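Local coordinates for gliding motility protein MglB (Myxococcus xanthus, PDB 6IZW), which probably acts as a molecular adaptor and guanyl-nucleotide exchange factor in gliding motility, at residues B[31-36]-B[99-104]. The protein carries 1 engineered substitution. Sequence-based numbering, arbitrary orientation.
Sequences VFLVDK and VVLVVI
Two central strands of the Roadblock/LC7 sheet pair here: Phe-32 and Val-34 of strand 28-35 each face a valine of strand 99-106, Val-102 and Val-100, in antiparallel hydrogen-bonded pairs. Phe-32 N donates to Val-102 O at 3.0 Å, and the return bond from Val-102 N to Phe-32 O, 2.9 Å long, runs nearly along the C=O axis. Val-34 N reaches Val-100 O in the carbonyl plane with an N-H...O angle of 163°, whereas the return bond from Val-100 N to Val-34 O is bent and weak. The CA of Val-31 adds a C-H...O contact to Val-102 O.

A chi1 of 63° wedges CG of Phe-32 between its own backbone N and carbonyl carbon and turns the ring over Val-102. Val-102 CB lies over one ring face, 3.8 Å from the centroid and toward the rim, a CH-pi contact; Val-102 CG1 packs at 3.5 Å from Phe-32 CE2, and CG2 meets the ring on the CE1 side. Beside them, Val-34 CG1 lies alongside Val-100 CB. In the three-layer alpha/beta/alpha sandwich, with the sheet in strand order 2-1-5-4-3, the sheet face carrying Phe-32, Val-34, Val-100 and Val-102 lies against helix 52-72, where Phe-32 touches Leu-55 and Val-34 touches Ala-56.

Val-31, Leu-33, Val-99, Leu-101 and Val-103 occupy the other face, packed against helices 9-25 and 111-130. The isobutyl group of Leu-33 leans diagonally across to Val-99, its CG 3.4 Å from Val-99 CG1, while Leu-33 CD1 rests on Leu-101 CG at 3.7 Å. Val-31 divides its methyls: CG1 meets Leu-101 CD2, and CG2 lies 3.6 Å from Val-103 CG1. Beyond the strand, Lys-36 passes its aliphatic chain near Val-100 CG2 and sends NZ to a salt bridge with Glu-77.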
loop_
_atom_site.group_PDB
_atom_site.type_symbol
_atom_site.label_atom_id
_atom_site.label_comp_id
_atom_site.label_asym_id
_atom_site.label_seq_id
_atom_site.Cartn_x
_atom_site.Cartn_y
_atom_site.Cartn_z
ATOM N N VAL B 31 19.338 5.457 -1.090
ATOM C CA VAL B 31 18.411 6.478 -1.563
ATOM C C VAL B 31 17.572 5.839 -2.660
ATOM O O VAL B 31 18.076 5.002 -3.415
ATOM C CB VAL B 31 19.156 7.720 -2.095
ATOM C CG1 VAL B 31 18.273 8.542 -3.052
ATOM C CG2 VAL B 31 19.677 8.569 -0.942
ATOM N N PHE B 32 16.294 6.206 -2.749
ATOM C CA PHE B 32 15.521 5.768 -3.904
ATOM C C PHE B 32 14.329 6.686 -4.116
ATOM O O PHE B 32 13.946 7.459 -3.234
ATOM C CB PHE B 32 15.067 4.301 -3.787
ATOM C CG PHE B 32 14.147 4.023 -2.636
ATOM C CD1 PHE B 32 12.774 4.162 -2.777
ATOM C CD2 PHE B 32 14.654 3.592 -1.420
ATOM C CE1 PHE B 32 11.917 3.896 -1.709
ATOM C CE2 PHE B 32 13.812 3.324 -0.346
ATOM C CZ PHE B 32 12.441 3.471 -0.487
ATOM N N LEU B 33 13.760 6.584 -5.317
ATOM C CA LEU B 33 12.662 7.415 -5.774
ATOM C C LEU B 33 11.522 6.503 -6.209
ATOM O O LEU B 33 11.746 5.554 -6.966
ATOM C CB LEU B 33 13.118 8.310 -6.928
ATOM C CG LEU B 33 12.200 9.479 -7.263
ATOM C CD1 LEU B 33 12.291 10.515 -6.153
ATOM C CD2 LEU B 33 12.503 10.102 -8.641
ATOM N N VAL B 34 10.305 6.778 -5.729
ATOM C CA VAL B 34 9.160 5.897 -5.946
ATOM C C VAL B 34 7.944 6.729 -6.326
ATOM O O VAL B 34 7.672 7.771 -5.721
ATOM C CB VAL B 34 8.855 5.024 -4.708
ATOM C CG1 VAL B 34 8.673 5.872 -3.468
ATOM C CG2 VAL B 34 7.610 4.179 -4.939
ATOM N N ASP B 35 7.226 6.276 -7.344
ATOM C CA ASP B 35 5.929 6.841 -7.673
ATOM C C ASP B 35 4.919 6.537 -6.564
ATOM O O ASP B 35 5.043 5.555 -5.826
ATOM C CB ASP B 35 5.446 6.262 -9.008
ATOM C CG ASP B 35 4.278 7.023 -9.587
ATOM O OD1 ASP B 35 3.174 7.006 -8.990
ATOM O OD2 ASP B 35 4.466 7.638 -10.660
ATOM N N LYS B 36 3.896 7.383 -6.469
ATOM C CA LYS B 36 2.864 7.165 -5.468
ATOM C C LYS B 36 2.153 5.829 -5.672
ATOM O O LYS B 36 1.754 5.180 -4.694
ATOM C CB LYS B 36 1.866 8.323 -5.493
ATOM C CG LYS B 36 2.224 9.447 -4.518
ATOM C CD LYS B 36 1.146 10.519 -4.483
ATOM C CE LYS B 36 1.661 11.769 -3.765
ATOM N NZ LYS B 36 0.586 12.770 -3.568
ATOM N N VAL B 99 5.523 11.776 -6.923
ATOM C CA VAL B 99 6.814 11.165 -6.653
ATOM C C VAL B 99 7.117 11.292 -5.168
ATOM O O VAL B 99 6.552 12.129 -4.464
ATOM C CB VAL B 99 7.919 11.811 -7.509
ATOM C CG1 VAL B 99 9.140 10.952 -7.539
ATOM C CG2 VAL B 99 7.406 12.024 -8.914
ATOM N N VAL B 100 8.003 10.420 -4.690
ATOM C CA VAL B 100 8.411 10.377 -3.293
ATOM C C VAL B 100 9.897 10.058 -3.269
ATOM O O VAL B 100 10.318 9.043 -3.834
ATOM C CB VAL B 100 7.640 9.315 -2.483
ATOM C CG1 VAL B 100 8.199 9.197 -1.069
ATOM C CG2 VAL B 100 6.155 9.613 -2.460
ATOM N N LEU B 101 10.694 10.903 -2.616
ATOM C CA LEU B 101 12.111 10.603 -2.452
ATOM C C LEU B 101 12.346 10.085 -1.046
ATOM O O LEU B 101 11.774 10.593 -0.085
ATOM C CB LEU B 101 13.002 11.819 -2.719
ATOM C CG LEU B 101 14.409 11.501 -3.264
ATOM C CD1 LEU B 101 15.056 12.775 -3.755
ATOM C CD2 LEU B 101 15.344 10.793 -2.272
ATOM N N VAL B 102 13.179 9.062 -0.940
ATOM C CA VAL B 102 13.420 8.366 0.312
ATOM C C VAL B 102 14.920 8.286 0.536
ATOM O O VAL B 102 15.688 7.995 -0.391
ATOM C CB VAL B 102 12.802 6.952 0.317
ATOM C CG1 VAL B 102 13.236 6.198 1.560
ATOM C CG2 VAL B 102 11.291 7.019 0.220
ATOM N N VAL B 103 15.332 8.561 1.768
ATOM C CA VAL B 103 16.715 8.453 2.202
ATOM C C VAL B 103 16.714 7.732 3.538
ATOM O O VAL B 103 16.044 8.174 4.479
ATOM C CB VAL B 103 17.383 9.833 2.338
ATOM C CG1 VAL B 103 18.895 9.685 2.406
ATOM C CG2 VAL B 103 16.984 10.742 1.185
ATOM N N ILE B 104 17.440 6.623 3.624
ATOM C CA ILE B 104 17.742 6.032 4.918
ATOM C C ILE B 104 19.252 6.069 5.088
ATOM O O ILE B 104 20.004 5.911 4.120
ATOM C CB ILE B 104 17.171 4.607 5.105
ATOM C CG1 ILE B 104 17.722 3.613 4.086
ATOM C CG2 ILE B 104 15.641 4.627 5.028
ATOM C CD1 ILE B 104 16.845 2.407 3.940
#